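DUF3829 family protein (Bacteroides vulgatus, PDB 4YJW) is of unknown function but folds as an elongated all-alpha protein and is probably made with a lipoprotein-type signal. Local coordinates at residues Ile28-Leu42 and Tyr89-Tyr103. Numbering follows the deposited sequence.
Sequences ILKDLVNENEIKAVL and YGRLFRSISAFYENY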
ATOM      1  N   ILE A  28       5.440  -7.886  -3.718  1.00 18.98           N
ATOM      2  CA  ILE A  28       5.163  -6.453  -3.787  1.00 19.43           C
ATOM      3  C   ILE A  28       4.469  -5.954  -2.476  1.00 21.14           C
ATOM      4  O   ILE A  28       4.886  -4.930  -1.929  1.00 19.12           O
ATOM      5  CB  ILE A  28       4.387  -6.107  -5.096  1.00 24.17           C
ATOM      6  CG1 ILE A  28       4.803  -4.722  -5.623  1.00 27.21           C
ATOM      7  CG2 ILE A  28       2.877  -6.270  -5.000  1.00 25.10           C
ATOM      8  CD1 ILE A  28       4.253  -4.288  -6.975  1.00 35.70           C
ATOM      9  N   LEU A  29       3.537  -6.734  -1.914  1.00 17.48           N
ATOM     10  CA  LEU A  29       2.813  -6.285  -0.719  1.00 17.05           C
ATOM     11  C   LEU A  29       3.707  -6.309   0.540  1.00 19.93           C
ATOM     12  O   LEU A  29       3.518  -5.472   1.421  1.00 19.15           O
ATOM     13  CB  LEU A  29       1.507  -7.071  -0.512  1.00 17.21           C
ATOM     14  CG  LEU A  29       0.404  -6.809  -1.580  1.00 21.50           C
ATOM     15  CD1 LEU A  29      -0.719  -7.832  -1.490  1.00 22.40           C
ATOM     16  CD2 LEU A  29      -0.171  -5.418  -1.458  1.00 22.43           C
ATOM     17  N   LYS A  30       4.702  -7.198   0.583  1.00 17.59           N
ATOM     18  CA  LYS A  30       5.664  -7.254   1.678  1.00 18.70           C
ATOM     19  C   LYS A  30       6.530  -5.969   1.690  1.00 24.60           C
ATOM     20  O   LYS A  30       6.752  -5.383   2.753  1.00 24.02           O
ATOM     21  CB  LYS A  30       6.557  -8.495   1.546  1.00 22.14           C
ATOM     22  CG  LYS A  30       7.504  -8.667   2.735  1.00 32.58           C
ATOM     23  CD  LYS A  30       8.710  -9.510   2.357  1.00 44.41           C
ATOM     24  CE  LYS A  30       9.784  -9.463   3.423  1.00 57.99           C
ATOM     25  NZ  LYS A  30       9.488 -10.380   4.556  1.00 68.98           N
ATOM     26  N   ASP A  31       7.005  -5.535   0.520  1.00 21.92           N
ATOM     27  CA  ASP A  31       7.872  -4.347   0.468  1.00 22.36           C
ATOM     28  C   ASP A  31       7.118  -3.023   0.432  1.00 26.45           C
ATOM     29  O   ASP A  31       7.669  -2.013   0.889  1.00 27.89           O
ATOM     30  CB  ASP A  31       8.819  -4.428  -0.732  1.00 25.07           C
ATOM     31  CG  ASP A  31       9.781  -5.608  -0.702  1.00 37.48           C
ATOM     32  OD1 ASP A  31      10.323  -5.910   0.392  1.00 40.60           O
ATOM     33  OD2 ASP A  31      10.013  -6.208  -1.772  1.00 41.94           O
ATOM     34  N   LEU A  32       5.886  -3.001  -0.103  1.00 19.25           N
ATOM     35  CA  LEU A  32       5.119  -1.766  -0.205  0.60 18.97           C
ATOM     36  C   LEU A  32       4.514  -1.344   1.140  1.00 21.87           C
ATOM     37  O   LEU A  32       4.536  -0.158   1.458  1.00 22.03           O
ATOM     38  CB  LEU A  32       4.012  -1.943  -1.250  0.60 19.74           C
ATOM     39  CG  LEU A  32       3.305  -0.702  -1.725  0.60 24.54           C
ATOM     40  CD1 LEU A  32       4.134   0.045  -2.744  0.60 25.37           C
ATOM     41  CD2 LEU A  32       1.949  -1.059  -2.296  0.60 26.33           C
ATOM     42  N   VAL A  33       3.957  -2.301   1.896  1.00 16.52           N
ATOM     43  CA  VAL A  33       3.302  -2.036   3.176  1.00 15.44           C
ATOM     44  C   VAL A  33       4.195  -2.576   4.288  1.00 19.27           C
ATOM     45  O   VAL A  33       4.170  -3.767   4.641  1.00 19.50           O
ATOM     46  CB  VAL A  33       1.850  -2.595   3.220  1.00 19.60           C
ATOM     47  CG1 VAL A  33       1.154  -2.252   4.545  1.00 20.04           C
ATOM     48  CG2 VAL A  33       1.026  -2.077   2.043  1.00 18.99           C
ATOM     49  N   ASN A  34       5.005  -1.680   4.808  1.00 15.85           N
ATOM     50  CA  ASN A  34       5.961  -1.958   5.873  1.00 15.77           C
ATOM     51  C   ASN A  34       5.333  -1.480   7.166  1.00 18.73           C
ATOM     52  O   ASN A  34       5.430  -0.299   7.503  1.00 16.82           O
ATOM     53  CB  ASN A  34       7.285  -1.236   5.559  1.00 15.87           C
ATOM     54  CG  ASN A  34       8.379  -1.520   6.548  1.00 23.37           C
ATOM     55  OD1 ASN A  34       8.135  -1.905   7.698  1.00 18.82           O
ATOM     56  ND2 ASN A  34       9.611  -1.242   6.145  1.00 20.46           N
ATOM     57  N   GLU A  35       4.647  -2.388   7.869  1.00 14.74           N
ATOM     58  CA  GLU A  35       3.866  -2.062   9.066  1.00 14.03           C
ATOM     59  C   GLU A  35       4.698  -1.362  10.130  1.00 16.21           C
ATOM     60  O   GLU A  35       4.210  -0.403  10.730  1.00 15.66           O
ATOM     61  CB  GLU A  35       3.185  -3.314   9.650  1.00 16.39           C
ATOM     62  CG  GLU A  35       2.255  -4.009   8.654  1.00 25.20           C
ATOM     63  CD  GLU A  35       2.839  -4.921   7.574  1.00 40.82           C
ATOM     64  OE1 GLU A  35       4.072  -5.166   7.557  1.00 23.89           O
ATOM     65  OE2 GLU A  35       2.038  -5.420   6.750  1.00 25.26           O
ATOM     66  N   ASN A  36       5.937  -1.823  10.370  1.00 13.49           N
ATOM     67  CA  ASN A  36       6.766  -1.197  11.412  1.00 14.35           C
ATOM     68  C   ASN A  36       7.218   0.193  10.997  1.00 15.73           C
ATOM     69  O   ASN A  36       7.257   1.095  11.852  1.00 15.36           O
ATOM     70  CB  ASN A  36       7.932  -2.090  11.788  1.00 18.10           C
ATOM     71  CG  ASN A  36       7.467  -3.267  12.610  1.00 28.85           C
ATOM     72  OD1 ASN A  36       6.455  -3.204  13.330  1.00 28.96           O
ATOM     73  ND2 ASN A  36       8.190  -4.349  12.534  1.00 25.17           N
ATOM     74  N   GLU A  37       7.470   0.418   9.693  1.00 14.49           N
ATOM     75  CA  GLU A  37       7.836   1.760   9.216  1.00 13.04           C
ATOM     76  C   GLU A  37       6.638   2.695   9.331  1.00 14.61           C
ATOM     77  O   GLU A  37       6.799   3.847   9.729  1.00 12.17           O
ATOM     78  CB  GLU A  37       8.340   1.738   7.766  1.00 14.19           C
ATOM     79  CG  GLU A  37       8.777   3.118   7.288  1.00 15.08           C
ATOM     80  CD  GLU A  37       9.593   3.035   6.017  1.00 23.64           C
ATOM     81  OE1 GLU A  37       8.992   2.830   4.941  1.00 16.99           O
ATOM     82  OE2 GLU A  37      10.837   3.058   6.113  1.00 20.69           O
ATOM     83  N   ILE A  38       5.430   2.186   8.999  1.00 10.72           N
ATOM     84  CA  ILE A  38       4.189   2.981   9.106  1.00 10.44           C
ATOM     85  C   ILE A  38       4.011   3.427  10.566  1.00 13.70           C
ATOM     86  O   ILE A  38       3.743   4.614  10.831  1.00 12.55           O
ATOM     87  CB  ILE A  38       2.986   2.155   8.570  1.00 13.20           C
ATOM     88  CG1 ILE A  38       3.115   1.998   7.027  1.00 13.02           C
ATOM     89  CG2 ILE A  38       1.646   2.826   8.936  1.00 13.13           C
ATOM     90  CD1 ILE A  38       2.310   0.836   6.423  1.00 17.76           C
ATOM     91  N   LYS A  39       4.138   2.480  11.518  1.00 12.98           N
ATOM     92  CA  LYS A  39       4.055   2.818  12.945  1.00 12.38           C
ATOM     93  C   LYS A  39       5.110   3.849  13.348  1.00 15.80           C
ATOM     94  O   LYS A  39       4.810   4.723  14.184  1.00 13.36           O
ATOM     95  CB  LYS A  39       4.232   1.557  13.822  1.00 16.67           C
ATOM     96  CG  LYS A  39       3.061   0.588  13.781  1.00 26.90           C
ATOM     97  CD  LYS A  39       3.416  -0.614  14.676  1.00 35.25           C
ATOM     98  CE  LYS A  39       2.742  -1.900  14.295  1.00 52.56           C
ATOM     99  NZ  LYS A  39       3.295  -3.047  15.070  1.00 63.50           N
ATOM    100  N   ALA A  40       6.357   3.729  12.811  1.00 12.58           N
ATOM    101  CA  ALA A  40       7.436   4.684  13.148  1.00 13.28           C
ATOM    102  C   ALA A  40       7.108   6.096  12.623  1.00 14.73           C
ATOM    103  O   ALA A  40       7.327   7.080  13.329  1.00 13.78           O
ATOM    104  CB  ALA A  40       8.780   4.204  12.593  1.00 14.37           C
ATOM    105  N   VAL A  41       6.530   6.186  11.409  1.00 11.48           N
ATOM    106  CA  VAL A  41       6.122   7.481  10.831  1.00 10.80           C
ATOM    107  C   VAL A  41       5.005   8.093  11.703  1.00 12.68           C
ATOM    108  O   VAL A  41       5.040   9.283  11.995  1.00 11.32           O
ATOM    109  CB  VAL A  41       5.700   7.337   9.348  1.00 12.69           C
ATOM    110  CG1 VAL A  41       4.969   8.605   8.862  1.00 13.28           C
ATOM    111  CG2 VAL A  41       6.942   7.057   8.483  1.00 11.86           C
ATOM    112  N   LEU A  42       4.059   7.285  12.170  1.00 11.49           N
ATOM    113  CA  LEU A  42       3.016   7.834  13.060  1.00  9.67           C
ATOM    114  C   LEU A  42       3.635   8.398  14.347  1.00 13.56           C
ATOM    115  O   LEU A  42       3.260   9.472  14.773  1.00 13.26           O
ATOM    116  CB  LEU A  42       1.966   6.771  13.384  1.00 10.17           C
ATOM    117  CG  LEU A  42       1.097   6.305  12.203  1.00 13.40           C
ATOM    118  CD1 LEU A  42       0.206   5.162  12.626  1.00 15.78           C
ATOM    119  CD2 LEU A  42       0.212   7.437  11.676  1.00 16.45           C
ATOM    120  N   TYR A  89      -5.741  -2.349  -5.380  1.00 20.90           N
ATOM    121  CA  TYR A  89      -4.359  -1.984  -5.686  1.00 19.95           C
ATOM    122  C   TYR A  89      -4.250  -0.493  -6.031  1.00 23.79           C
ATOM    123  O   TYR A  89      -3.322   0.162  -5.568  1.00 21.09           O
ATOM    124  CB  TYR A  89      -3.796  -2.847  -6.828  1.00 19.86           C
ATOM    125  CG  TYR A  89      -3.011  -4.047  -6.349  1.00 18.18           C
ATOM    126  CD1 TYR A  89      -1.852  -3.891  -5.595  1.00 17.94           C
ATOM    127  CD2 TYR A  89      -3.386  -5.342  -6.709  1.00 19.29           C
ATOM    128  CE1 TYR A  89      -1.101  -4.991  -5.184  1.00 17.68           C
ATOM    129  CE2 TYR A  89      -2.639  -6.455  -6.304  1.00 18.18           C
ATOM    130  CZ  TYR A  89      -1.485  -6.269  -5.558  1.00 19.26           C
ATOM    131  OH  TYR A  89      -0.703  -7.332  -5.188  1.00 17.33           O
ATOM    132  N   GLY A  90      -5.209   0.028  -6.808  1.00 23.22           N
ATOM    133  CA  GLY A  90      -5.239   1.449  -7.170  1.00 23.77           C
ATOM    134  C   GLY A  90      -5.288   2.339  -5.937  1.00 26.65           C
ATOM    135  O   GLY A  90      -4.489   3.277  -5.809  1.00 26.70           O
ATOM    136  N   ARG A  91      -6.165   1.991  -4.987  1.00 22.40           N
ATOM    137  CA  ARG A  91      -6.320   2.706  -3.725  1.00 22.51           C
ATOM    138  C   ARG A  91      -5.085   2.539  -2.859  1.00 26.04           C
ATOM    139  O   ARG A  91      -4.648   3.511  -2.242  1.00 24.09           O
ATOM    140  CB  ARG A  91      -7.558   2.226  -2.959  1.00 22.54           C
ATOM    141  CG  ARG A  91      -8.861   2.608  -3.656  1.00 30.20           C
ATOM    142  CD  ARG A  91     -10.075   2.054  -2.941  1.00 43.37           C
ATOM    143  NE  ARG A  91     -11.311   2.343  -3.676  1.00 62.02           N
ATOM    144  CZ  ARG A  91     -12.051   3.438  -3.509  1.00 81.29           C
ATOM    145  NH1 ARG A  91     -11.694   4.364  -2.627  1.00 75.61           N
ATOM    146  NH2 ARG A  91     -13.150   3.615  -4.229  1.00 63.32           N
ATOM    147  N   LEU A  92      -4.488   1.329  -2.859  1.00 22.09           N
ATOM    148  CA  LEU A  92      -3.267   1.071  -2.083  1.00 20.88           C
ATOM    149  C   LEU A  92      -2.082   1.910  -2.605  1.00 24.13           C
ATOM    150  O   LEU A  92      -1.392   2.536  -1.785  1.00 22.54           O
ATOM    151  CB  LEU A  92      -2.930  -0.429  -2.074  1.00 20.97           C
ATOM    152  CG  LEU A  92      -1.712  -0.856  -1.242  1.00 24.65           C
ATOM    153  CD1 LEU A  92      -1.903  -0.539   0.247  1.00 23.40           C
ATOM    154  CD2 LEU A  92      -1.487  -2.330  -1.379  1.00 26.84           C
ATOM    155  N   PHE A  93      -1.858   1.966  -3.938  1.00 21.07           N
ATOM    156  CA  PHE A  93      -0.769   2.777  -4.505  1.00 21.32           C
ATOM    157  C   PHE A  93      -0.962   4.281  -4.224  1.00 25.26           C
ATOM    158  O   PHE A  93       0.017   4.963  -3.896  1.00 23.85           O
ATOM    159  CB  PHE A  93      -0.596   2.533  -6.001  1.00 23.72           C
ATOM    160  CG  PHE A  93      -0.093   1.139  -6.278  1.00 25.33           C
ATOM    161  CD1 PHE A  93       1.007   0.631  -5.605  1.00 26.96           C
ATOM    162  CD2 PHE A  93      -0.686   0.350  -7.259  1.00 30.31           C
ATOM    163  CE1 PHE A  93       1.471  -0.664  -5.866  1.00 28.68           C
ATOM    164  CE2 PHE A  93      -0.227  -0.950  -7.508  1.00 32.06           C
ATOM    165  CZ  PHE A  93       0.827  -1.457  -6.788  1.00 28.09           C
ATOM    166  N   ARG A  94      -2.201   4.785  -4.345  1.00 21.22           N
ATOM    167  CA  ARG A  94      -2.501   6.195  -4.065  0.50 20.99           C
ATOM    168  C   ARG A  94      -2.305   6.501  -2.583  1.00 23.34           C
ATOM    169  O   ARG A  94      -1.765   7.567  -2.255  1.00 23.13           O
ATOM    170  CB  ARG A  94      -3.929   6.556  -4.489  0.50 24.03           C
ATOM    171  CG  ARG A  94      -4.069   6.875  -5.975  0.50 35.83           C
ATOM    172  CD  ARG A  94      -5.535   7.040  -6.331  0.50 45.18           C
ATOM    173  NE  ARG A  94      -5.743   7.509  -7.700  0.50 52.54           N
ATOM    174  CZ  ARG A  94      -6.415   8.610  -8.022  0.50 67.06           C
ATOM    175  NH1 ARG A  94      -6.936   9.381  -7.074  0.50 59.06           N
ATOM    176  NH2 ARG A  94      -6.564   8.954  -9.293  0.50 49.74           N
ATOM    177  N   SER A  95      -2.728   5.558  -1.689  1.00 18.86           N
ATOM    178  CA  SER A  95      -2.627   5.693  -0.222  1.00 18.86           C
ATOM    179  C   SER A  95      -1.180   5.677   0.237  1.00 19.20           C
ATOM    180  O   SER A  95      -0.824   6.444   1.149  1.00 16.17           O
ATOM    181  CB  SER A  95      -3.428   4.613   0.504  1.00 21.13           C
ATOM    182  OG  SER A  95      -4.819   4.831   0.330  1.00 27.68           O
ATOM    183  N   ILE A  96      -0.335   4.834  -0.403  1.00 13.46           N
ATOM    184  CA  ILE A  96       1.102   4.766  -0.088  1.00 13.35           C
ATOM    185  C   ILE A  96       1.723   6.099  -0.411  1.00 14.88           C
ATOM    186  O   ILE A  96       2.446   6.668   0.412  1.00 14.74           O
ATOM    187  CB  ILE A  96       1.820   3.597  -0.839  1.00 16.76           C
ATOM    188  CG1 ILE A  96       1.523   2.226  -0.170  1.00 18.38           C
ATOM    189  CG2 ILE A  96       3.356   3.825  -0.904  1.00 16.95           C
ATOM    190  CD1 ILE A  96       2.159   2.019   1.389  1.00 20.98           C
ATOM    191  N   SER A  97       1.398   6.640  -1.595  1.00 13.01           N
ATOM    192  CA  SER A  97       1.950   7.924  -2.031  1.00 13.02           C
ATOM    193  C   SER A  97       1.563   9.033  -1.046  1.00 17.35           C
ATOM    194  O   SER A  97       2.436   9.742  -0.546  1.00 16.85           O
ATOM    195  CB  SER A  97       1.444   8.258  -3.431  1.00 15.94           C
ATOM    196  OG  SER A  97       2.029   9.473  -3.871  1.00 21.29           O
ATOM    197  N   ALA A  98       0.284   9.085  -0.687  1.00 14.89           N
ATOM    198  CA  ALA A  98      -0.232  10.102   0.231  1.00 14.68           C
ATOM    199  C   ALA A  98       0.429   9.983   1.600  1.00 17.22           C
ATOM    200  O   ALA A  98       0.779  11.014   2.179  1.00 15.94           O
ATOM    201  CB  ALA A  98      -1.741   9.968   0.369  1.00 16.47           C
ATOM    202  N   PHE A  99       0.553   8.748   2.138  1.00 13.43           N
ATOM    203  CA  PHE A  99       1.118   8.528   3.468  1.00 13.03           C
ATOM    204  C   PHE A  99       2.541   9.081   3.572  1.00 16.91           C
ATOM    205  O   PHE A  99       2.846   9.834   4.510  1.00 14.88           O
ATOM    206  CB  PHE A  99       1.086   7.031   3.842  1.00 13.48           C
ATOM    207  CG  PHE A  99       1.500   6.793   5.279  1.00 12.63           C
ATOM    208  CD1 PHE A  99       0.601   7.007   6.324  1.00 14.04           C
ATOM    209  CD2 PHE A  99       2.802   6.383   5.590  1.00 12.65           C
ATOM    210  CE1 PHE A  99       0.987   6.764   7.659  1.00 13.64           C
ATOM    211  CE2 PHE A  99       3.197   6.182   6.920  1.00 14.25           C
ATOM    212  CZ  PHE A  99       2.275   6.347   7.945  1.00 12.27           C
ATOM    213  N   TYR A 100       3.402   8.744   2.611  1.00 12.88           N
ATOM    214  CA  TYR A 100       4.799   9.200   2.666  1.00 11.85           C
ATOM    215  C   TYR A 100       4.952  10.639   2.230  1.00 15.50           C
ATOM    216  O   TYR A 100       5.749  11.355   2.830  1.00 15.23           O
ATOM    217  CB  TYR A 100       5.697   8.264   1.843  1.00 12.15           C
ATOM    218  CG  TYR A 100       5.900   6.940   2.539  1.00 11.87           C
ATOM    219  CD1 TYR A 100       5.017   5.883   2.333  1.00 13.18           C
ATOM    220  CD2 TYR A 100       6.956   6.749   3.429  1.00 11.43           C
ATOM    221  CE1 TYR A 100       5.181   4.668   2.975  1.00 13.18           C
ATOM    222  CE2 TYR A 100       7.143   5.522   4.071  1.00 13.51           C
ATOM    223  CZ  TYR A 100       6.259   4.479   3.825  1.00 19.34           C
ATOM    224  OH  TYR A 100       6.421   3.261   4.420  1.00 17.57           O
ATOM    225  N   GLU A 101       4.158  11.111   1.250  1.00 14.66           N
ATOM    226  CA  GLU A 101       4.236  12.527   0.850  1.00 14.68           C
ATOM    227  C   GLU A 101       3.730  13.447   1.981  1.00 16.33           C
ATOM    228  O   GLU A 101       4.300  14.524   2.180  1.00 14.81           O
ATOM    229  CB  GLU A 101       3.455  12.801  -0.447  1.00 17.97           C
ATOM    230  CG  GLU A 101       4.206  12.311  -1.693  1.00 27.15           C
ATOM    231  CD  GLU A 101       5.560  12.949  -1.985  1.00 43.97           C
ATOM    232  OE1 GLU A 101       5.718  14.163  -1.736  1.00 26.07           O
ATOM    233  OE2 GLU A 101       6.454  12.242  -2.500  1.00 35.98           O
ATOM    234  N   ASN A 102       2.633  13.050   2.683  1.00 13.44           N
ATOM    235  CA  ASN A 102       2.100  13.846   3.804  1.00 13.28           C
ATOM    236  C   ASN A 102       3.157  13.995   4.891  1.00 14.00           C
ATOM    237  O   ASN A 102       3.289  15.082   5.451  1.00 12.82           O
ATOM    238  CB  ASN A 102       0.833  13.213   4.400  1.00 15.20           C
ATOM    239  CG  ASN A 102      -0.409  13.405   3.581  1.00 18.79           C
ATOM    240  OD1 ASN A 102      -0.470  14.255   2.686  1.00 22.62           O
ATOM    241  ND2 ASN A 102      -1.436  12.588   3.852  1.00 19.77           N
ATOM    242  N   TYR A 103       3.903  12.919   5.190  1.00 10.91           N
ATOM    243  CA  TYR A 103       4.960  12.991   6.218  1.00 12.10           C
ATOM    244  C   TYR A 103       6.093  13.921   5.741  1.00 14.70           C
ATOM    245  O   TYR A 103       6.601  14.722   6.523  1.00 12.63           O
ATOM    246  CB  TYR A 103       5.521  11.611   6.591  1.00 13.05           C
ATOM    247  CG  TYR A 103       6.658  11.726   7.587  1.00 13.00           C
ATOM    248  CD1 TYR A 103       6.436  12.237   8.869  1.00 13.83           C
ATOM    249  CD2 TYR A 103       7.979  11.533   7.187  1.00 13.74           C
ATOM    250  CE1 TYR A 103       7.489  12.501   9.742  1.00 12.77           C
ATOM    251  CE2 TYR A 103       9.045  11.756   8.069  1.00 15.06           C
ATOM    252  CZ  TYR A 103       8.794  12.246   9.343  1.00 13.84           C
ATOM    253  OH  TYR A 103       9.836  12.502  10.202  1.00 15.48           O
TER
HETATM  254  O   HOH W   1       4.895   0.999   3.899  1.00 18.63           O
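Leu-32 and Leu-92 meet tip to tip at the apolar centre, their CD2 methyls 3.8 Å apart. The same Leu-32 CD2 lies 3.6 Å from Phe-93 CE1, the two side chains crossing at about a right angle. The CB of Leu-32 points toward helix 79-111, and its CG, anti to the backbone N, also packs on Ile-96 CG1; these Leu-32 contacts hold for the conformer described, one of two modelled. Leu-29 CD2 presses on Leu-92 CD2 at 3.4 Å, closer than two methyls normally sit, while Val-33 CG2 touches Leu-92 CD1. Ile-28 CG2 and Leu-29 CD1 both touch the hydroxyl end of Tyr-89, whose OH is hydrogen-bonded to Ser-25. Further along, Val-41 CG1 wedges between Phe-99 and Tyr-103, 3.6 Å from Phe-99 CE2, and Leu-42 CD2 reaches the edge of the Phe-99 ring. The arrangement belongs to an all-alpha bundle: helix 10-32 breaks at Val-33 and resumes as helix 35-44, and both pack along helix 79-111 in roughly parallel directions, the segment axes inclined by 20° and 37°. Asn-34 N-caps the second helix, its OD1 accepting from Glu-37 N. Helix 121-159 touches Leu-29 and Ile-38 from outside the pair. At the polar edge Tyr-100 OH donates over 2.7 Å to Glu-37 OE1, which accepts on its anti lone pair, with the carboxylate and ring planes 76° apart. A water lies at the ring edge and ties the helix break to this pair: it donates to Tyr-100 OH and to Leu-32 O, and accepts from Asn-34 N at 2.8 Å. Were Glu-37 replaced by an alanine, the Tyr-100 hydroxyl would probably lose its carboxylate acceptor and keep, within this contact, just the bond from the water.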